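Local coordinates for hemin ABC transporter, periplasmic hemin-binding protein HutB (Vibrio cholerae, PDB 5KHL) that probably binds hemin in the periplasm and delivers it to an ABC transporter for import into the cell, at residues N99-D104 with D115-I120; K148-L153 with Q204-L209. All coordinates share one frame; numbering follows the deposited sequence.

Interaction 1 of 2, residues N99-D104 with D115-I120; sequences NVINSD and DQIAQI
N99 and I120, then I101 and Q116, are the nearest pairs between residues 99-104 and helix residues 115-120. The helix therefore runs back against the direction of the chain that leaves strand 97-100. The backbones stay apart: the CA atoms of I101 and Q116 are 6.7 Å from each other, and side chains fill the interval. I101 takes the middle. Its side chain and that of Q116 slide past one another in opposite senses, bringing I101 CD1 to 3.6 Å from Q116 CB. The same methyl meets I120 tip to tip, with I101 CD1 and I120 CD1 3.7 Å apart, while I117 CD1 closes on I101 CG1 at 3.7 Å. Neighbouring elements complete this apolar packing, for I101 also touches V26 and I117 touches I30, both on helix 24-32.

Beyond I101 the contact turns polar. The Q116 chain runs straight out past CG (chi2 164°), which carries its amide beyond the isoleucine to the loop backbone. There Q116 OE1 accepts from N102 N at 2.9 Å, a fairly straight bond (153° at the hydrogen) whose donor is tilted 25° from the carbonyl plane. N102 is held from its other end as well. Its OD1 accepts from D104 N, forming an Asx turn, and its ND2 donates to D104 OD2 at 2.9 Å, the oxygen lying in the amide plane of N102 but being approached from above the plane of its own carboxylate. At the other end of the contact, the amide of N99 lies against I120, with N99 ND2 3.9 Å from I120 CG2, while ND2 itself bonds to H75 on strand 75-78. A strand at the edge of a parallel sheet, a short turn and a helix folding back over it make up the beta-alpha unit of a Rossmann-like lobe.

Interaction 2 of 2, residues K148-L153 with Q204-L209; sequences KPKKVL and QPDMVL
K151, V152 and L153 meet P205, M207 and V208 where two parallel strands, 152-156 and 207-210, enter the mixed sheet of the second lobe. Here the packing is tight. V152 bridges M207 and L153 bridges V208, and the backbone bonds step from one strand to the other: L153 N donates to M207 O at 3.1 Å, and L209 N to L153 O at 2.7 Å. On one face V152 and M207 lie side by side and point the same way, V152 CG2 resting 3.9 Å from M207 CB, while V152 CG1 reaches L209 CG. Helix 256-269 covers this face through I265 and L269. On the opposite face L153 CD1 lies 3.8 Å from CG of the P205 ring, the two side chains crossing obliquely.

Toward the chain ends that precede the strands, the contact opens into a looser, partly exposed border. K150 crosses D206 at about a right angle and touches OD2 with CB and, more distantly, CG, since its extended chain leads NZ away to L269 O. K151 bends at chi3 (-80°), which brings its CE beside Q204 O, yet K151 NZ remains 5.3 Å from D206 OD2; any attraction between these opposite charges acts at a distance. Q204 just follows helix 197-203, and its NE2 is bonded to I201 O and A233 O.

D206 joins the two regimes. K151 O accepts twice, from M207 N at 3.2 Å in the carbonyl plane and from D206 N at 2.7 Å, so one carbonyl grips two successive amides. The carboxylate in turn accepts from the same residue: D206 OD2 receives K151 N at 2.7 Å on its anti lone pair, the one turned away from OD1.

Overall arrangement
From the N terminus the chain builds a parallel sheet whose fourth strand, 97-100, lies at one edge and opens interaction 1. Ten residues later the contact closes, tying that strand to the helix that follows it. Helix 125-143 then leads across to the other lobe, a layout consistent with the helix-linked lobes of this binding-protein family. Interaction 2 begins only afterwards and spans fifty residues, more than half of them in neither helix nor strand, joining strands 152-156 and 207-210 within a second, mixed sheet. The two contacts thus stand in series, neither nesting nor crossing. The centres of interactions 1 and 2 are about 33 Å apart, on opposite sides of the chain's centre.

Interaction 1 of 2, residues N99-D104 with D115-I120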
# COMPACT_ATOMS: atom_id res chain seq x y z
N ASN A 99 1.04 5.85 -18.91
CA ASN A 99 1.58 6.68 -17.84
C ASN A 99 2.13 5.89 -16.67
O ASN A 99 1.38 5.32 -15.89
CB ASN A 99 0.51 7.62 -17.30
CG ASN A 99 -0.13 8.42 -18.37
OD1 ASN A 99 0.50 9.28 -18.98
ND2 ASN A 99 -1.41 8.15 -18.63
N VAL A 100 3.45 5.89 -16.57
CA VAL A 100 4.13 5.39 -15.40
C VAL A 100 4.11 6.48 -14.34
O VAL A 100 4.36 7.66 -14.62
CB VAL A 100 5.56 4.94 -15.72
CG1 VAL A 100 6.33 4.59 -14.42
CG2 VAL A 100 5.52 3.77 -16.71
N ILE A 101 3.81 6.06 -13.12
CA ILE A 101 3.38 6.96 -12.07
C ILE A 101 4.14 6.60 -10.80
O ILE A 101 4.73 5.52 -10.75
CB ILE A 101 1.83 6.84 -11.94
CG1 ILE A 101 1.17 8.20 -12.03
CG2 ILE A 101 1.37 5.97 -10.74
CD1 ILE A 101 1.27 8.77 -13.40
N ASN A 102 4.15 7.46 -9.79
CA ASN A 102 4.98 7.24 -8.59
C ASN A 102 4.65 5.96 -7.81
O ASN A 102 3.50 5.66 -7.60
CB ASN A 102 4.87 8.43 -7.63
CG ASN A 102 5.82 8.33 -6.43
OD1 ASN A 102 5.53 7.63 -5.45
ND2 ASN A 102 6.96 9.03 -6.50
N SER A 103 5.67 5.25 -7.32
CA SER A 103 5.41 4.16 -6.38
C SER A 103 6.41 4.07 -5.20
O SER A 103 6.67 2.95 -4.73
CB SER A 103 5.36 2.82 -7.13
OG SER A 103 6.45 2.63 -8.00
N ASP A 104 6.95 5.20 -4.72
CA ASP A 104 7.71 5.27 -3.45
C ASP A 104 6.89 4.86 -2.25
O ASP A 104 5.67 4.94 -2.26
CB ASP A 104 8.19 6.69 -3.08
CG ASP A 104 8.84 7.39 -4.20
OD1 ASP A 104 9.51 6.73 -5.02
OD2 ASP A 104 8.68 8.62 -4.25
N ASP A 115 -0.57 14.58 -7.79
CA ASP A 115 -0.33 15.54 -8.87
C ASP A 115 -0.36 14.86 -10.22
O ASP A 115 -0.97 15.37 -11.16
CB ASP A 115 1.02 16.26 -8.70
CG ASP A 115 0.98 17.37 -7.69
OD1 ASP A 115 2.07 17.71 -7.20
OD2 ASP A 115 -0.11 17.91 -7.40
N GLN A 116 0.31 13.71 -10.31
CA GLN A 116 0.44 12.98 -11.58
C GLN A 116 -0.91 12.56 -12.11
O GLN A 116 -1.19 12.71 -13.29
CB GLN A 116 1.35 11.76 -11.42
CG GLN A 116 2.86 12.10 -11.41
CD GLN A 116 3.71 10.96 -10.89
OE1 GLN A 116 3.32 10.25 -9.97
NE2 GLN A 116 4.88 10.78 -11.48
N ILE A 117 -1.77 12.08 -11.21
CA ILE A 117 -3.13 11.64 -11.57
C ILE A 117 -4.07 12.80 -11.89
O ILE A 117 -4.80 12.76 -12.89
CB ILE A 117 -3.78 10.79 -10.44
CG1 ILE A 117 -3.00 9.49 -10.21
CG2 ILE A 117 -5.24 10.53 -10.75
CD1 ILE A 117 -2.37 8.92 -11.46
N ALA A 118 -4.08 13.81 -11.02
CA ALA A 118 -4.91 15.01 -11.20
C ALA A 118 -4.68 15.63 -12.58
O ALA A 118 -5.62 16.12 -13.23
CB ALA A 118 -4.62 16.04 -10.11
N GLN A 119 -3.43 15.61 -13.01
CA GLN A 119 -3.05 16.10 -14.33
C GLN A 119 -3.64 15.25 -15.49
O GLN A 119 -4.21 15.78 -16.44
CB GLN A 119 -1.53 16.16 -14.44
CG GLN A 119 -1.01 16.89 -15.66
CD GLN A 119 0.43 16.56 -15.98
OE1 GLN A 119 1.05 17.17 -16.86
NE2 GLN A 119 0.98 15.58 -15.26
N ILE A 120 -3.49 13.93 -15.40
CA ILE A 120 -3.97 13.03 -16.44
C ILE A 120 -5.49 13.07 -16.54
O ILE A 120 -6.04 13.14 -17.64
CB ILE A 120 -3.53 11.57 -16.20
CG1 ILE A 120 -2.00 11.48 -16.12
CG2 ILE A 120 -4.07 10.65 -17.30
CD1 ILE A 120 -1.48 10.32 -15.26

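Interaction 2 of 2, residues K148-L153 with Q204-L209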
# COMPACT_ATOMS: atom_id res chain seq x y z
N LYS A 148 8.31 9.07 24.18
CA LYS A 148 8.77 7.69 24.29
C LYS A 148 7.96 6.79 23.36
O LYS A 148 7.11 6.03 23.82
CB LYS A 148 8.64 7.17 25.73
CG LYS A 148 8.32 8.23 26.78
CD LYS A 148 8.86 7.82 28.16
CE LYS A 148 8.37 8.72 29.28
NZ LYS A 148 9.02 8.39 30.58
N PRO A 149 8.22 6.88 22.04
CA PRO A 149 7.55 6.01 21.08
C PRO A 149 7.71 4.52 21.39
O PRO A 149 8.75 4.09 21.91
CB PRO A 149 8.24 6.36 19.75
CG PRO A 149 8.76 7.74 19.94
CD PRO A 149 9.15 7.82 21.38
N LYS A 150 6.68 3.73 21.09
CA LYS A 150 6.77 2.28 21.26
C LYS A 150 7.48 1.64 20.07
O LYS A 150 7.91 2.33 19.15
CB LYS A 150 5.39 1.66 21.43
CG LYS A 150 4.78 1.89 22.80
CD LYS A 150 3.32 1.49 22.80
CE LYS A 150 2.72 1.53 24.18
NZ LYS A 150 1.24 1.26 24.12
N LYS A 151 7.61 0.32 20.09
CA LYS A 151 8.29 -0.40 19.02
C LYS A 151 7.31 -1.30 18.31
O LYS A 151 6.56 -2.02 18.94
CB LYS A 151 9.48 -1.20 19.58
CG LYS A 151 10.63 -0.33 20.06
CD LYS A 151 11.67 -1.13 20.81
CE LYS A 151 11.25 -1.39 22.25
NZ LYS A 151 12.41 -1.83 23.09
N VAL A 152 7.31 -1.23 16.98
CA VAL A 152 6.36 -1.92 16.12
C VAL A 152 7.08 -2.55 14.94
O VAL A 152 7.85 -1.88 14.24
CB VAL A 152 5.25 -0.96 15.58
CG1 VAL A 152 4.40 -1.63 14.48
CG2 VAL A 152 4.36 -0.47 16.72
N LEU A 153 6.83 -3.83 14.70
CA LEU A 153 7.35 -4.49 13.51
C LEU A 153 6.22 -4.92 12.61
O LEU A 153 5.14 -5.31 13.09
CB LEU A 153 8.19 -5.72 13.86
CG LEU A 153 9.58 -5.57 14.49
CD1 LEU A 153 10.02 -6.96 14.96
CD2 LEU A 153 10.58 -4.96 13.53
N GLN A 204 12.46 -6.63 20.42
CA GLN A 204 11.42 -6.54 21.44
C GLN A 204 10.18 -5.72 21.04
O GLN A 204 9.76 -4.83 21.79
CB GLN A 204 12.04 -5.95 22.70
CG GLN A 204 12.93 -6.92 23.45
CD GLN A 204 12.15 -8.08 24.03
OE1 GLN A 204 11.47 -7.94 25.04
NE2 GLN A 204 12.24 -9.24 23.39
N PRO A 205 9.57 -6.03 19.89
CA PRO A 205 8.40 -5.24 19.47
C PRO A 205 7.28 -5.23 20.51
O PRO A 205 7.04 -6.25 21.17
CB PRO A 205 7.94 -5.96 18.19
CG PRO A 205 8.41 -7.37 18.37
CD PRO A 205 9.73 -7.25 19.06
N ASP A 206 6.63 -4.09 20.67
CA ASP A 206 5.44 -3.98 21.52
C ASP A 206 4.21 -4.40 20.74
O ASP A 206 3.22 -4.90 21.29
CB ASP A 206 5.29 -2.55 22.02
CG ASP A 206 6.50 -2.07 22.80
OD1 ASP A 206 6.75 -2.64 23.89
OD2 ASP A 206 7.20 -1.14 22.34
N MET A 207 4.28 -4.21 19.43
CA MET A 207 3.18 -4.59 18.57
C MET A 207 3.70 -5.17 17.27
O MET A 207 4.64 -4.66 16.66
CB MET A 207 2.28 -3.37 18.28
CG MET A 207 1.13 -3.68 17.32
SD MET A 207 0.22 -2.21 16.81
CE MET A 207 -0.94 -2.05 18.17
N VAL A 208 3.07 -6.25 16.84
CA VAL A 208 3.42 -6.78 15.54
C VAL A 208 2.24 -6.58 14.58
O VAL A 208 1.09 -6.86 14.93
CB VAL A 208 3.84 -8.25 15.64
CG1 VAL A 208 3.95 -8.89 14.27
CG2 VAL A 208 5.15 -8.34 16.42
N LEU A 209 2.52 -6.06 13.39
CA LEU A 209 1.52 -5.95 12.33
C LEU A 209 1.72 -7.09 11.32
O LEU A 209 2.86 -7.47 11.04
CB LEU A 209 1.62 -4.60 11.63
CG LEU A 209 1.53 -3.34 12.50
CD1 LEU A 209 1.67 -2.07 11.64
CD2 LEU A 209 0.24 -3.33 13.32